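Local atomic coordinates of transcriptional regulator, LacI family (Arthrobacter sp., PDB entry 4RKQ), a protein that probably regulates transcription as a LacI-family factor whose periplasmic-binding-protein-like domain senses a small ligand, perhaps a sugar. Residues A14-T26 with R44-G56. Numbering follows the deposited sequence.
Sequences ARTSVGLAIPDLT and RGWHVVVDDYGHG
L20 and V50 meet where strands 17-22 and 47-52 run parallel in neighbouring positions, a compact example of how a buried core can grade into a wetter margin. Backbone bonds zip the pair from T16 O to Y53 N, with L20 N reaching V49 O at 2.9 Å. On the face carrying V18, L20 and I22, L20 CD2 lies 3.9 Å from V50 CG2, and I22 CG1 leans on V50 CG1. At the entry, T16 presses CB and CG2 over one face of the W46 indole; its CG2 stands anti to the backbone N (chi1 -67° for OG1), which carries that methyl above the ring centre. V18 CG2 adds a 3.6 Å contact to W46 CE3. The exposed R15 end is looser, yet its guanidinium is fixed: NH1 donates to G45 O in the carbonyl plane on a lone pair, NE and NH2 hold G13 O and Q12 O, and a water joins R15 N to H47 NE2. At the opposite end, P23 CA sits over the Y53 ring, 3.7 Å from its centroid. Here D52 is gripped within its own chain segment, OD1 accepting from G54 N in an Asx turn and OD2 taking H55 NE2 at 2.8 Å; a water carries OD2 on to L25 N, while L25 CD1 packs 3.4 Å from OD2. Replacing D52 with an alanine would probably leave H55 NE2, G54 N and the water without their acceptor and set the turn free to shift. With helix 29-43 linking the strands, this is the first beta-alpha-beta crossover of the periplasmic-binding-protein-like fold, its outer strand 47-52 facing the second subunit.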
# COMPACT_ATOMS: atom_id res chain seq x y z
N ALA A 14 10.08 -30.34 -4.15
CA ALA A 14 10.74 -29.17 -3.56
C ALA A 14 10.60 -27.95 -4.49
O ALA A 14 10.80 -28.06 -5.70
CB ALA A 14 12.21 -29.46 -3.28
N ARG A 15 10.28 -26.81 -3.91
CA ARG A 15 9.79 -25.67 -4.67
C ARG A 15 10.84 -24.59 -4.80
O ARG A 15 11.64 -24.40 -3.90
CB ARG A 15 8.56 -25.05 -4.00
CG ARG A 15 7.39 -26.02 -3.81
CD ARG A 15 7.03 -26.71 -5.13
NE ARG A 15 5.97 -27.73 -4.96
CZ ARG A 15 4.68 -27.47 -4.97
NH1 ARG A 15 4.24 -26.22 -5.12
NH2 ARG A 15 3.81 -28.46 -4.81
N THR A 16 10.79 -23.92 -5.94
CA THR A 16 11.54 -22.72 -6.16
C THR A 16 11.16 -21.65 -5.16
O THR A 16 10.01 -21.47 -4.81
CB THR A 16 11.30 -22.20 -7.57
OG1 THR A 16 11.86 -23.12 -8.47
CG2 THR A 16 11.93 -20.81 -7.80
N SER A 17 12.18 -20.94 -4.68
CA SER A 17 11.99 -19.89 -3.72
C SER A 17 12.54 -18.62 -4.32
O SER A 17 13.66 -18.62 -4.79
CB SER A 17 12.75 -20.24 -2.44
OG SER A 17 12.73 -19.11 -1.57
N VAL A 18 11.76 -17.56 -4.29
CA VAL A 18 12.11 -16.29 -4.88
C VAL A 18 12.04 -15.16 -3.84
O VAL A 18 11.12 -15.08 -3.02
CB VAL A 18 11.18 -15.92 -6.05
CG1 VAL A 18 11.66 -14.63 -6.66
CG2 VAL A 18 11.26 -16.98 -7.11
N GLY A 19 13.07 -14.35 -3.82
CA GLY A 19 13.10 -13.17 -2.92
C GLY A 19 12.71 -11.92 -3.68
O GLY A 19 13.09 -11.73 -4.82
N LEU A 20 11.91 -11.06 -3.04
CA LEU A 20 11.51 -9.82 -3.60
C LEU A 20 12.05 -8.72 -2.70
O LEU A 20 11.73 -8.66 -1.51
CB LEU A 20 9.98 -9.78 -3.60
CG LEU A 20 9.03 -8.97 -4.42
CD1 LEU A 20 9.51 -8.77 -5.85
CD2 LEU A 20 7.70 -9.75 -4.35
N ALA A 21 12.87 -7.86 -3.26
CA ALA A 21 13.47 -6.74 -2.50
C ALA A 21 12.77 -5.40 -2.90
O ALA A 21 12.72 -5.02 -4.08
CB ALA A 21 14.96 -6.69 -2.77
N ILE A 22 12.18 -4.72 -1.93
CA ILE A 22 11.57 -3.43 -2.20
C ILE A 22 12.07 -2.39 -1.20
O ILE A 22 12.29 -2.74 -0.06
CB ILE A 22 10.04 -3.47 -2.18
CG1 ILE A 22 9.59 -4.18 -0.96
CG2 ILE A 22 9.53 -4.23 -3.43
CD1 ILE A 22 8.15 -3.91 -0.63
N PRO A 23 12.26 -1.15 -1.65
CA PRO A 23 12.86 -0.13 -0.80
C PRO A 23 11.94 0.41 0.28
O PRO A 23 12.43 0.99 1.19
CB PRO A 23 13.22 1.00 -1.77
CG PRO A 23 12.38 0.79 -2.95
CD PRO A 23 12.09 -0.67 -3.03
N ASP A 24 10.63 0.28 0.13
CA ASP A 24 9.70 0.66 1.19
C ASP A 24 8.37 0.05 0.88
O ASP A 24 8.18 -0.49 -0.20
CB ASP A 24 9.55 2.19 1.31
CG ASP A 24 9.01 2.84 0.04
OD1 ASP A 24 7.84 2.60 -0.35
OD2 ASP A 24 9.77 3.60 -0.58
N LEU A 25 7.47 0.12 1.85
CA LEU A 25 6.07 -0.30 1.71
C LEU A 25 5.12 0.89 1.92
O LEU A 25 3.92 0.74 1.97
CB LEU A 25 5.76 -1.37 2.74
CG LEU A 25 6.32 -2.78 2.46
CD1 LEU A 25 6.28 -3.64 3.71
CD2 LEU A 25 5.52 -3.42 1.35
N THR A 26 5.68 2.08 1.97
CA THR A 26 4.90 3.30 2.19
C THR A 26 4.55 4.06 0.92
O THR A 26 3.66 4.91 0.95
CB THR A 26 5.66 4.26 3.16
OG1 THR A 26 6.94 4.60 2.62
CG2 THR A 26 5.85 3.59 4.53
N ARG A 44 2.59 -20.40 -9.78
CA ARG A 44 3.53 -21.38 -10.30
C ARG A 44 3.98 -22.36 -9.23
O ARG A 44 4.87 -23.22 -9.50
CB ARG A 44 4.76 -20.70 -10.91
CG ARG A 44 4.49 -19.74 -12.05
CD ARG A 44 5.79 -19.36 -12.73
NE ARG A 44 6.34 -20.49 -13.46
CZ ARG A 44 6.06 -20.74 -14.74
NH1 ARG A 44 5.26 -19.92 -15.42
NH2 ARG A 44 6.59 -21.81 -15.32
N GLY A 45 3.42 -22.28 -8.04
CA GLY A 45 3.81 -23.16 -6.93
C GLY A 45 5.08 -22.76 -6.22
O GLY A 45 5.68 -23.54 -5.50
N TRP A 46 5.54 -21.55 -6.50
CA TRP A 46 6.77 -21.02 -5.90
C TRP A 46 6.51 -20.43 -4.48
O TRP A 46 5.41 -19.99 -4.18
CB TRP A 46 7.31 -19.94 -6.80
CG TRP A 46 7.81 -20.38 -8.09
CD1 TRP A 46 7.89 -21.67 -8.58
CD2 TRP A 46 8.39 -19.53 -9.09
NE1 TRP A 46 8.47 -21.64 -9.83
CE2 TRP A 46 8.75 -20.35 -10.18
CE3 TRP A 46 8.61 -18.14 -9.18
CZ2 TRP A 46 9.35 -19.84 -11.32
CZ3 TRP A 46 9.16 -17.63 -10.33
CH2 TRP A 46 9.56 -18.49 -11.38
N HIS A 47 7.53 -20.45 -3.63
CA HIS A 47 7.53 -19.73 -2.36
C HIS A 47 8.09 -18.34 -2.65
O HIS A 47 9.04 -18.23 -3.44
CB HIS A 47 8.57 -20.34 -1.40
CG HIS A 47 8.33 -21.76 -0.98
ND1 HIS A 47 7.26 -22.15 -0.22
CD2 HIS A 47 9.12 -22.86 -1.11
CE1 HIS A 47 7.35 -23.44 0.05
NE2 HIS A 47 8.47 -23.90 -0.48
N VAL A 48 7.59 -17.30 -1.98
CA VAL A 48 8.11 -15.94 -2.13
C VAL A 48 8.26 -15.32 -0.73
O VAL A 48 7.38 -15.47 0.15
CB VAL A 48 7.18 -15.01 -2.94
CG1 VAL A 48 7.79 -13.62 -3.12
CG2 VAL A 48 6.86 -15.59 -4.31
N VAL A 49 9.37 -14.66 -0.51
CA VAL A 49 9.58 -13.85 0.70
C VAL A 49 9.96 -12.40 0.29
O VAL A 49 10.75 -12.17 -0.64
CB VAL A 49 10.66 -14.40 1.61
CG1 VAL A 49 10.12 -15.62 2.36
CG2 VAL A 49 11.92 -14.75 0.82
N VAL A 50 9.39 -11.43 1.01
CA VAL A 50 9.60 -10.02 0.72
C VAL A 50 10.51 -9.43 1.80
O VAL A 50 10.29 -9.71 2.98
CB VAL A 50 8.24 -9.28 0.70
CG1 VAL A 50 8.47 -7.79 0.54
CG2 VAL A 50 7.40 -9.80 -0.46
N ASP A 51 11.54 -8.70 1.39
CA ASP A 51 12.37 -7.91 2.32
C ASP A 51 12.14 -6.41 1.97
O ASP A 51 12.55 -5.95 0.88
CB ASP A 51 13.83 -8.25 2.14
CG ASP A 51 14.75 -7.53 3.15
OD1 ASP A 51 14.38 -6.49 3.74
OD2 ASP A 51 15.89 -8.01 3.31
N ASP A 52 11.48 -5.70 2.90
CA ASP A 52 11.27 -4.26 2.83
C ASP A 52 12.51 -3.69 3.50
O ASP A 52 12.65 -3.79 4.75
CB ASP A 52 10.01 -3.85 3.59
CG ASP A 52 9.95 -2.36 3.89
OD1 ASP A 52 10.73 -1.57 3.32
OD2 ASP A 52 9.13 -2.00 4.75
N TYR A 53 13.41 -3.15 2.69
CA TYR A 53 14.71 -2.70 3.21
C TYR A 53 14.79 -1.20 3.53
O TYR A 53 15.86 -0.67 3.79
CB TYR A 53 15.88 -3.13 2.31
CG TYR A 53 15.94 -2.52 0.96
CD1 TYR A 53 16.55 -1.31 0.74
CD2 TYR A 53 15.40 -3.21 -0.17
CE1 TYR A 53 16.62 -0.77 -0.54
CE2 TYR A 53 15.46 -2.67 -1.44
CZ TYR A 53 16.04 -1.45 -1.61
OH TYR A 53 16.13 -0.89 -2.85
N GLY A 54 13.65 -0.55 3.64
CA GLY A 54 13.60 0.93 3.78
C GLY A 54 13.66 1.30 5.25
O GLY A 54 12.80 2.06 5.72
N HIS A 55 14.54 0.65 5.98
CA HIS A 55 14.69 0.83 7.45
C HIS A 55 16.11 0.65 7.88
O HIS A 55 16.87 -0.10 7.28
CB HIS A 55 13.86 -0.21 8.19
CG HIS A 55 12.44 -0.25 7.74
ND1 HIS A 55 11.48 0.60 8.23
CD2 HIS A 55 11.84 -0.97 6.76
CE1 HIS A 55 10.33 0.35 7.63
NE2 HIS A 55 10.53 -0.57 6.71
N GLY A 56 16.48 1.31 8.97
CA GLY A 56 17.78 1.06 9.55
C GLY A 56 18.98 1.40 8.69
O GLY A 56 20.07 0.90 8.93
O HOH W 1 9.55 -26.69 -1.10
O HOH W 2 8.33 0.60 4.51